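Local atomic coordinates of PrgA (Enterococcus faecalis, PDB entry 6Z9K), a protein that provides surface exclusion at the enterococcal cell surface, protecting against unwanted conjugation, and includes a metal-binding CAP domain. Residues A[81-86]-A[166-171]; A[99-104]-A[215-220]; A[172-177]-A[187-192]. All coordinates share one frame; numbering follows the deposited sequence.

Contact 1 (A[81-86]-A[166-171])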
loop_
_atom_site.group_PDB
_atom_site.type_symbol
_atom_site.label_atom_id
_atom_site.label_comp_id
_atom_site.label_asym_id
_atom_site.label_seq_id
_atom_site.Cartn_x
_atom_site.Cartn_y
_atom_site.Cartn_z
ATOM N N THR A 81 -0.145 -2.991 5.388
ATOM C CA THR A 81 -1.218 -2.440 6.234
ATOM C C THR A 81 -0.590 -1.954 7.534
ATOM O O THR A 81 -1.036 -0.929 8.096
ATOM C CB THR A 81 -2.368 -3.432 6.388
ATOM O OG1 THR A 81 -2.836 -3.830 5.082
ATOM C CG2 THR A 81 -3.511 -2.765 7.113
ATOM N N GLU A 82 0.401 -2.646 8.049
ATOM C CA GLU A 82 1.087 -2.177 9.289
ATOM C C GLU A 82 1.691 -0.810 9.024
ATOM O O GLU A 82 1.577 0.087 9.891
ATOM C CB GLU A 82 2.171 -3.165 9.689
ATOM C CG GLU A 82 1.638 -4.405 10.406
ATOM C CD GLU A 82 2.698 -5.434 10.728
ATOM O OE1 GLU A 82 3.835 -5.275 10.262
ATOM O OE2 GLU A 82 2.359 -6.408 11.430
ATOM N N LEU A 83 2.401 -0.653 7.899
ATOM C CA LEU A 83 3.034 0.652 7.643
ATOM C C LEU A 83 1.967 1.742 7.529
ATOM O O LEU A 83 2.163 2.851 8.109
ATOM C CB LEU A 83 3.848 0.611 6.346
ATOM C CG LEU A 83 5.028 -0.343 6.381
ATOM C CD1 LEU A 83 5.805 -0.270 5.043
ATOM C CD2 LEU A 83 5.936 -0.088 7.553
ATOM N N LEU A 84 0.912 1.497 6.784
ATOM C CA LEU A 84 -0.107 2.533 6.567
ATOM C C LEU A 84 -0.881 2.810 7.860
ATOM O O LEU A 84 -1.181 3.985 8.135
ATOM C CB LEU A 84 -1.015 2.129 5.412
ATOM C CG LEU A 84 -2.038 3.171 5.021
ATOM C CD1 LEU A 84 -1.394 4.522 4.657
ATOM C CD2 LEU A 84 -2.879 2.651 3.848
ATOM N N ASN A 85 -1.215 1.786 8.607
ATOM C CA ASN A 85 -1.976 1.944 9.873
ATOM C C ASN A 85 -1.139 2.757 10.868
ATOM O O ASN A 85 -1.735 3.487 11.678
ATOM C CB ASN A 85 -2.372 0.632 10.526
ATOM C CG ASN A 85 -3.651 0.061 9.960
ATOM O OD1 ASN A 85 -4.402 0.825 9.342
ATOM N ND2 ASN A 85 -3.932 -1.212 10.279
ATOM N N ASP A 86 0.173 2.631 10.839
ATOM C CA ASP A 86 1.039 3.406 11.758
ATOM C C ASP A 86 0.770 4.894 11.485
ATOM O O ASP A 86 0.595 5.657 12.429
ATOM C CB ASP A 86 2.474 2.934 11.613
ATOM C CG ASP A 86 3.486 3.713 12.434
ATOM O OD1 ASP A 86 3.361 3.659 13.646
ATOM O OD2 ASP A 86 4.378 4.363 11.839
ATOM N N SER A 166 10.233 -1.838 -2.120
ATOM C CA SER A 166 9.431 -1.130 -3.144
ATOM C C SER A 166 8.142 -0.593 -2.525
ATOM O O SER A 166 7.710 0.513 -2.851
ATOM C CB SER A 166 9.137 -2.111 -4.260
ATOM O OG SER A 166 10.344 -2.484 -4.947
ATOM N N ILE A 167 7.489 -1.411 -1.721
ATOM C CA ILE A 167 6.213 -1.003 -1.089
ATOM C C ILE A 167 6.460 0.191 -0.183
ATOM O O ILE A 167 5.659 1.166 -0.235
ATOM C CB ILE A 167 5.525 -2.186 -0.393
ATOM C CG1 ILE A 167 4.991 -3.172 -1.429
ATOM C CG2 ILE A 167 4.472 -1.656 0.566
ATOM C CD1 ILE A 167 4.599 -4.483 -0.849
ATOM N N ARG A 168 7.505 0.168 0.631
ATOM C CA ARG A 168 7.694 1.328 1.522
ATOM C C ARG A 168 7.989 2.563 0.663
ATOM O O ARG A 168 7.505 3.631 1.007
ATOM C CB ARG A 168 8.805 1.060 2.527
ATOM C CG ARG A 168 8.897 2.169 3.568
ATOM C CD ARG A 168 10.119 1.940 4.454
ATOM N NE ARG A 168 10.199 2.899 5.550
ATOM C CZ ARG A 168 10.795 4.084 5.515
ATOM N NH1 ARG A 168 11.417 4.511 4.453
ATOM N NH2 ARG A 168 10.810 4.851 6.595
ATOM N N LYS A 169 8.798 2.464 -0.377
ATOM C CA LYS A 169 9.178 3.606 -1.243
ATOM C C LYS A 169 7.901 4.134 -1.891
ATOM O O LYS A 169 7.711 5.349 -1.966
ATOM C CB LYS A 169 10.206 3.188 -2.309
ATOM C CG LYS A 169 10.750 4.376 -3.085
ATOM C CD LYS A 169 11.891 3.973 -3.976
ATOM C CE LYS A 169 12.146 4.988 -5.073
ATOM N NZ LYS A 169 13.007 4.417 -6.161
ATOM N N MET A 170 7.047 3.232 -2.372
ATOM C CA MET A 170 5.745 3.625 -2.959
ATOM C C MET A 170 4.899 4.399 -1.952
ATOM O O MET A 170 4.365 5.463 -2.300
ATOM C CB MET A 170 5.003 2.381 -3.470
ATOM C CG MET A 170 3.639 2.685 -3.986
ATOM S SD MET A 170 2.772 1.148 -4.358
ATOM C CE MET A 170 4.079 -0.016 -4.037
ATOM N N LEU A 171 4.784 3.933 -0.715
ATOM C CA LEU A 171 3.974 4.677 0.276
ATOM C C LEU A 171 4.608 6.031 0.550
ATOM O O LEU A 171 3.868 6.992 0.683
ATOM C CB LEU A 171 3.846 3.852 1.566
ATOM C CG LEU A 171 3.000 2.578 1.457
ATOM C CD1 LEU A 171 3.099 1.743 2.728
ATOM C CD2 LEU A 171 1.556 2.911 1.112
#
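Leu83 and Leu171 cross obliquely, with one methyl of Leu171 meeting both the root and one branch of Leu83. Leu171 CD1 lies 3.9 Å from Leu83 CB and 4.1 Å from Leu83 CD1, so a single methyl of Leu171 sits against the base and the CD1 branch of Leu83. In Leu83, CG stands anti to the carbonyl carbon (chi1 -64°), and the extended CD1 branch reaches across to the other helix. There it meets Arg168 CB at 4.1 Å, the two side chains running at about a right angle. Both segments are interior turns of long helices, 70-90 and 160-176; between the two segments the nearest CA atoms are those of Leu83 and Arg168, 7.7 Å apart. They pack side by side against one face of the central sheet, as expected of the alpha-beta-alpha sandwich of a CAP domain: Leu84 touches Leu197 of strand 196-202, and Leu171 touches Ile214 of strand 211-217. Arg168 gives only the base of its side chain to Leu83. From CG to NE its chain is extended, carrying the guanidinium group away to hydrogen-bond through NE to Lys14 O, through NH2 to Gly15 O and through NH1 to Asn46 O.

Contact 2 (A[99-104]-A[215-220])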
loop_
_atom_site.group_PDB
_atom_site.type_symbol
_atom_site.label_atom_id
_atom_site.label_comp_id
_atom_site.label_asym_id
_atom_site.label_seq_id
_atom_site.Cartn_x
_atom_site.Cartn_y
_atom_site.Cartn_z
ATOM N N SER A 99 -8.122 -9.186 5.440
ATOM C CA SER A 99 -9.033 -10.351 5.483
ATOM C C SER A 99 -8.849 -11.218 4.259
ATOM O O SER A 99 -8.290 -10.745 3.278
ATOM C CB SER A 99 -10.449 -9.859 5.583
ATOM O OG SER A 99 -10.747 -9.058 4.482
ATOM N N ASP A 100 -9.358 -12.440 4.281
ATOM C CA ASP A 100 -9.436 -13.257 3.041
ATOM C C ASP A 100 -10.179 -12.443 1.977
ATOM O O ASP A 100 -9.780 -12.482 0.826
ATOM C CB ASP A 100 -10.095 -14.590 3.353
ATOM C CG ASP A 100 -9.358 -15.252 4.501
ATOM O OD1 ASP A 100 -8.128 -15.404 4.361
ATOM O OD2 ASP A 100 -9.982 -15.448 5.571
ATOM N N GLN A 101 -11.183 -11.695 2.378
ATOM C CA GLN A 101 -12.025 -10.874 1.475
ATOM C C GLN A 101 -11.158 -9.804 0.798
ATOM O O GLN A 101 -11.188 -9.679 -0.415
ATOM C CB GLN A 101 -13.137 -10.199 2.261
ATOM C CG GLN A 101 -13.979 -9.246 1.454
ATOM C CD GLN A 101 -15.214 -8.861 2.234
ATOM O OE1 GLN A 101 -15.150 -8.223 3.271
ATOM N NE2 GLN A 101 -16.365 -9.193 1.661
ATOM N N SER A 102 -10.372 -9.061 1.560
ATOM C CA SER A 102 -9.567 -7.945 0.992
ATOM C C SER A 102 -8.470 -8.514 0.075
ATOM O O SER A 102 -8.175 -7.935 -0.998
ATOM C CB SER A 102 -9.039 -7.051 2.080
ATOM O OG SER A 102 -7.962 -7.650 2.810
ATOM N N ILE A 103 -7.857 -9.615 0.459
ATOM C CA ILE A 103 -6.790 -10.292 -0.339
ATOM C C ILE A 103 -7.389 -10.789 -1.654
ATOM O O ILE A 103 -6.838 -10.536 -2.716
ATOM C CB ILE A 103 -6.158 -11.395 0.495
ATOM C CG1 ILE A 103 -5.415 -10.771 1.673
ATOM C CG2 ILE A 103 -5.225 -12.261 -0.334
ATOM C CD1 ILE A 103 -4.958 -11.827 2.674
ATOM N N LYS A 104 -8.507 -11.479 -1.587
ATOM C CA LYS A 104 -9.105 -12.081 -2.809
ATOM C C LYS A 104 -9.491 -10.959 -3.752
ATOM O O LYS A 104 -9.279 -11.112 -4.967
ATOM C CB LYS A 104 -10.323 -12.961 -2.494
ATOM C CG LYS A 104 -10.971 -13.600 -3.721
ATOM C CD LYS A 104 -12.119 -14.472 -3.347
ATOM C CE LYS A 104 -12.913 -14.983 -4.525
ATOM N NZ LYS A 104 -13.572 -13.903 -5.312
ATOM N N ILE A 215 -5.279 -1.977 -2.691
ATOM C CA ILE A 215 -6.758 -1.999 -2.751
ATOM C C ILE A 215 -7.301 -1.702 -1.344
ATOM O O ILE A 215 -6.918 -2.383 -0.405
ATOM C CB ILE A 215 -7.252 -3.330 -3.334
ATOM C CG1 ILE A 215 -6.567 -3.657 -4.678
ATOM C CG2 ILE A 215 -8.764 -3.253 -3.421
ATOM C CD1 ILE A 215 -6.606 -2.574 -5.681
ATOM N N SER A 216 -8.068 -0.642 -1.179
ATOM C CA SER A 216 -8.578 -0.302 0.182
ATOM C C SER A 216 -9.955 0.330 0.083
ATOM O O SER A 216 -10.326 0.873 -0.963
ATOM C CB SER A 216 -7.592 0.578 0.900
ATOM O OG SER A 216 -7.346 1.779 0.200
ATOM N N TYR A 217 -10.758 0.183 1.132
ATOM C CA TYR A 217 -12.177 0.576 1.090
ATOM C C TYR A 217 -12.741 0.484 2.502
ATOM O O TYR A 217 -12.095 -0.112 3.412
ATOM C CB TYR A 217 -12.953 -0.377 0.149
ATOM C CG TYR A 217 -12.735 -1.829 0.487
ATOM C CD1 TYR A 217 -13.469 -2.499 1.471
ATOM C CD2 TYR A 217 -11.741 -2.563 -0.191
ATOM C CE1 TYR A 217 -13.201 -3.823 1.808
ATOM C CE2 TYR A 217 -11.442 -3.863 0.184
ATOM C CZ TYR A 217 -12.200 -4.520 1.139
ATOM O OH TYR A 217 -11.967 -5.824 1.514
ATOM N N GLY A 218 -13.940 1.030 2.637
ATOM C CA GLY A 218 -14.808 0.793 3.775
ATOM C C GLY A 218 -16.025 -0.047 3.450
ATOM O O GLY A 218 -16.214 -0.419 2.298
ATOM N N LYS A 219 -16.807 -0.363 4.455
ATOM C CA LYS A 219 -17.918 -1.323 4.270
ATOM C C LYS A 219 -18.997 -0.698 3.390
ATOM O O LYS A 219 -19.806 -1.457 2.808
ATOM C CB LYS A 219 -18.442 -1.823 5.599
ATOM C CG LYS A 219 -19.233 -0.865 6.431
ATOM C CD LYS A 219 -19.464 -1.456 7.856
ATOM C CE LYS A 219 -18.242 -2.168 8.399
ATOM N NZ LYS A 219 -18.310 -2.457 9.852
ATOM N N GLU A 220 -19.007 0.616 3.239
ATOM C CA GLU A 220 -20.022 1.285 2.363
ATOM C C GLU A 220 -19.786 0.959 0.884
ATOM O O GLU A 220 -20.708 1.200 0.114
ATOM C CB GLU A 220 -19.923 2.789 2.528
ATOM C CG GLU A 220 -20.130 3.223 3.973
ATOM C CD GLU A 220 -18.925 3.179 4.911
ATOM O OE1 GLU A 220 -17.795 2.875 4.443
ATOM O OE2 GLU A 220 -19.172 3.434 6.117
HETATM O O HOH W 1 -13.019 -6.712 3.643
#
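Tyr217 reaches from strand 211-217 to the first turn of helix 100-112, and its contact is concentrated at the phenol end. At its root, CB is directed at the helix, and CG takes the crowded position between backbone N and carbonyl carbon (chi1 52°). Along the ring, nothing of 99-104 comes close before CZ, which is 4.2 Å from Ser102 CB; Phe134 packs edge-to-face with the ring. The tip is tighter: Tyr217 OH lies 3.2 Å from both CB and CA of Ser102. Gln101 CG stands farther off, 4.0 Å from the same OH. A water at the ring edge, in its plane, is 2.5 Å from Tyr217 OH and donates to Gln101 OE1 at 2.6 Å, linking two groups whose amide and ring planes are 85° apart. Gln101 NE2 is tied to Gln227 O. Ser102, against which the tip presses, belongs to a capping box that opens the helix: Ser102 N donates to Ser99 OG at 2.9 Å, and Ser99 N donates to Ser102 OG at 3.0 Å, nearly straight at 175°. Ser102 OG also bonds Leu197 O of the neighbouring strand. The packing is direct, but the polar link runs through one water, while the serine hydroxyls serve the helix start and the sheet.

Contact 3 (A[172-177]-A[187-192])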
loop_
_atom_site.group_PDB
_atom_site.type_symbol
_atom_site.label_atom_id
_atom_site.label_comp_id
_atom_site.label_asym_id
_atom_site.label_seq_id
_atom_site.Cartn_x
_atom_site.Cartn_y
_atom_site.Cartn_z
ATOM N N VAL A 172 5.930 6.093 0.678
ATOM C CA VAL A 172 6.645 7.371 0.973
ATOM C C VAL A 172 6.319 8.338 -0.153
ATOM O O VAL A 172 6.039 9.513 0.118
ATOM C CB VAL A 172 8.144 7.130 1.160
ATOM C CG1 VAL A 172 8.979 8.364 1.071
ATOM C CG2 VAL A 172 8.406 6.379 2.458
ATOM N N ASN A 173 6.379 7.857 -1.377
ATOM C CA ASN A 173 6.172 8.732 -2.552
ATOM C C ASN A 173 4.722 9.192 -2.623
ATOM O O ASN A 173 4.516 10.377 -3.028
ATOM C CB ASN A 173 6.616 8.019 -3.832
ATOM C CG ASN A 173 8.118 8.011 -3.997
ATOM O OD1 ASN A 173 8.859 8.722 -3.303
ATOM N ND2 ASN A 173 8.553 7.181 -4.946
ATOM N N MET A 174 3.779 8.359 -2.236
ATOM C CA MET A 174 2.368 8.728 -2.279
ATOM C C MET A 174 2.034 9.680 -1.127
ATOM O O MET A 174 1.238 10.572 -1.336
ATOM C CB MET A 174 1.479 7.501 -2.242
ATOM C CG MET A 174 1.535 6.752 -3.561
ATOM S SD MET A 174 0.518 5.243 -3.495
ATOM C CE MET A 174 0.559 4.793 -5.226
ATOM N N LEU A 175 2.637 9.487 0.047
ATOM C CA LEU A 175 2.337 10.383 1.198
ATOM C C LEU A 175 3.049 11.731 1.047
ATOM O O LEU A 175 2.490 12.712 1.560
ATOM C CB LEU A 175 2.780 9.697 2.484
ATOM C CG LEU A 175 2.024 8.434 2.817
ATOM C CD1 LEU A 175 2.692 7.713 3.980
ATOM C CD2 LEU A 175 0.596 8.722 3.176
ATOM N N PHE A 176 4.239 11.808 0.460
ATOM C CA PHE A 176 5.070 13.035 0.541
ATOM C C PHE A 176 5.495 13.607 -0.807
ATOM O O PHE A 176 6.174 14.636 -0.790
ATOM C CB PHE A 176 6.309 12.792 1.405
ATOM C CG PHE A 176 6.023 12.155 2.720
ATOM C CD1 PHE A 176 5.140 12.740 3.630
ATOM C CD2 PHE A 176 6.719 11.029 3.104
ATOM C CE1 PHE A 176 4.895 12.135 4.852
ATOM C CE2 PHE A 176 6.462 10.434 4.317
ATOM C CZ PHE A 176 5.573 10.989 5.207
ATOM N N ASP A 177 5.173 12.958 -1.938
ATOM C CA ASP A 177 5.668 13.458 -3.236
ATOM C C ASP A 177 4.592 13.268 -4.283
ATOM O O ASP A 177 4.943 12.946 -5.421
ATOM C CB ASP A 177 6.989 12.799 -3.610
ATOM C CG ASP A 177 7.678 13.521 -4.733
ATOM O OD1 ASP A 177 7.417 14.739 -4.884
ATOM O OD2 ASP A 177 8.455 12.856 -5.424
ATOM N N HIS A 187 -4.646 11.544 -0.542
ATOM C CA HIS A 187 -6.033 11.625 -0.053
ATOM C C HIS A 187 -6.644 10.236 0.060
ATOM O O HIS A 187 -7.356 9.941 1.033
ATOM C CB HIS A 187 -6.857 12.533 -0.977
ATOM C CG HIS A 187 -6.316 13.918 -1.013
ATOM N ND1 HIS A 187 -6.644 14.801 -2.022
ATOM C CD2 HIS A 187 -5.415 14.538 -0.218
ATOM C CE1 HIS A 187 -5.993 15.923 -1.832
ATOM N NE2 HIS A 187 -5.238 15.809 -0.716
ATOM N N SER A 188 -6.345 9.368 -0.904
ATOM C CA SER A 188 -6.926 8.033 -0.881
ATOM C C SER A 188 -6.385 7.170 0.261
ATOM O O SER A 188 -7.160 6.512 0.953
ATOM C CB SER A 188 -6.709 7.389 -2.222
ATOM O OG SER A 188 -7.297 6.113 -2.197
ATOM N N LEU A 189 -5.068 7.103 0.392
ATOM C CA LEU A 189 -4.430 6.270 1.429
ATOM C C LEU A 189 -4.866 6.748 2.822
ATOM O O LEU A 189 -4.928 5.932 3.755
ATOM C CB LEU A 189 -2.913 6.348 1.265
ATOM C CG LEU A 189 -2.295 5.677 0.056
ATOM C CD1 LEU A 189 -0.809 5.972 0.063
ATOM C CD2 LEU A 189 -2.522 4.175 0.085
ATOM N N LEU A 190 -5.152 8.052 2.970
ATOM C CA LEU A 190 -5.508 8.578 4.292
ATOM C C LEU A 190 -6.988 8.907 4.351
ATOM O O LEU A 190 -7.383 9.673 5.222
ATOM C CB LEU A 190 -4.622 9.793 4.582
ATOM C CG LEU A 190 -3.133 9.522 4.600
ATOM C CD1 LEU A 190 -2.387 10.795 5.011
ATOM C CD2 LEU A 190 -2.760 8.376 5.581
ATOM N N GLN A 191 -7.822 8.263 3.538
ATOM C CA GLN A 191 -9.279 8.572 3.556
ATOM C C GLN A 191 -9.918 8.067 4.853
ATOM O O GLN A 191 -9.694 6.920 5.232
ATOM C CB GLN A 191 -9.939 7.946 2.325
ATOM C CG GLN A 191 -11.397 8.324 2.214
ATOM C CD GLN A 191 -12.129 7.686 1.065
ATOM O OE1 GLN A 191 -12.324 8.315 0.041
ATOM N NE2 GLN A 191 -12.576 6.457 1.249
ATOM N N ASP A 192 -10.694 8.885 5.573
ATOM C CA ASP A 192 -11.228 8.353 6.855
ATOM C C ASP A 192 -12.393 7.410 6.489
ATOM O O ASP A 192 -12.981 7.515 5.383
ATOM C CB ASP A 192 -11.551 9.421 7.918
ATOM C CG ASP A 192 -11.541 8.966 9.387
ATOM O OD1 ASP A 192 -11.217 7.753 9.737
ATOM O OD2 ASP A 192 -11.838 9.868 10.236
#
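Leu175 and Leu189 have the nearest CA atoms of the two segments, 7.9 Å apart, and each lies close to the end of its helix. Helix 160-176 closes with a bond from Asp177 N to Asn173 O (2.9 Å), and the backbone leaves the helix at Asp177; the short helix 184-189 gives way at Leu190 (phi -108°). Two C-terminal helix ends thus meet; His185, a magnesium ligand, lies in the first turn of helix 184-189. Met174 and Leu189 point at each other and cross at about a right angle. Leu189 CD1 enters beside the base of the methionine, 3.6 Å from Met174 CB and 3.9 Å from Met174 SD. Leu175 starts out to one side, but with CG anti to its carbonyl carbon (chi1 -65°) its end swings inward. Its CD2 methyl sits at the forked end of Leu190, 4.1 Å from Leu190 CG and about as far from both methyls, and more loosely at 4.4 Å from Leu189 CD1. On its own helix, Leu175 CB lies 3.8 Å above the plane of the Phe176 ring. Arg88 of helix 70-90 bonds Leu189 O, just where the short helix ends. All four touching side chains are buried and apolar, so the join depends on shape rather than direction, and its Met174 side chain comes within about 5 Å of the bound magnesium ion.

In the fold
Contacts 1 and 3 form one continuous core: they share helix 160-176, their centres are 10 Å apart, and they touch where Leu171 CD2 meets Leu189 CD1 (4.0 Å) and Leu84 CD1 meets Leu190 CD2 (4.2 Å). Contact 2 stands apart, with its centre about 17 Å from that of contact 1 and 18 Å from that of contact 3. Ile215 faces helix 100-112 while Ile214, next along the strand, faces helix 160-176, so contact 2 belongs to the opposite side of the sheet. The magnesium ion, bound at a site that includes Leu146 and His185, is nearest contact 3; the Leu171 side chain of contact 1 is about 11 Å from it.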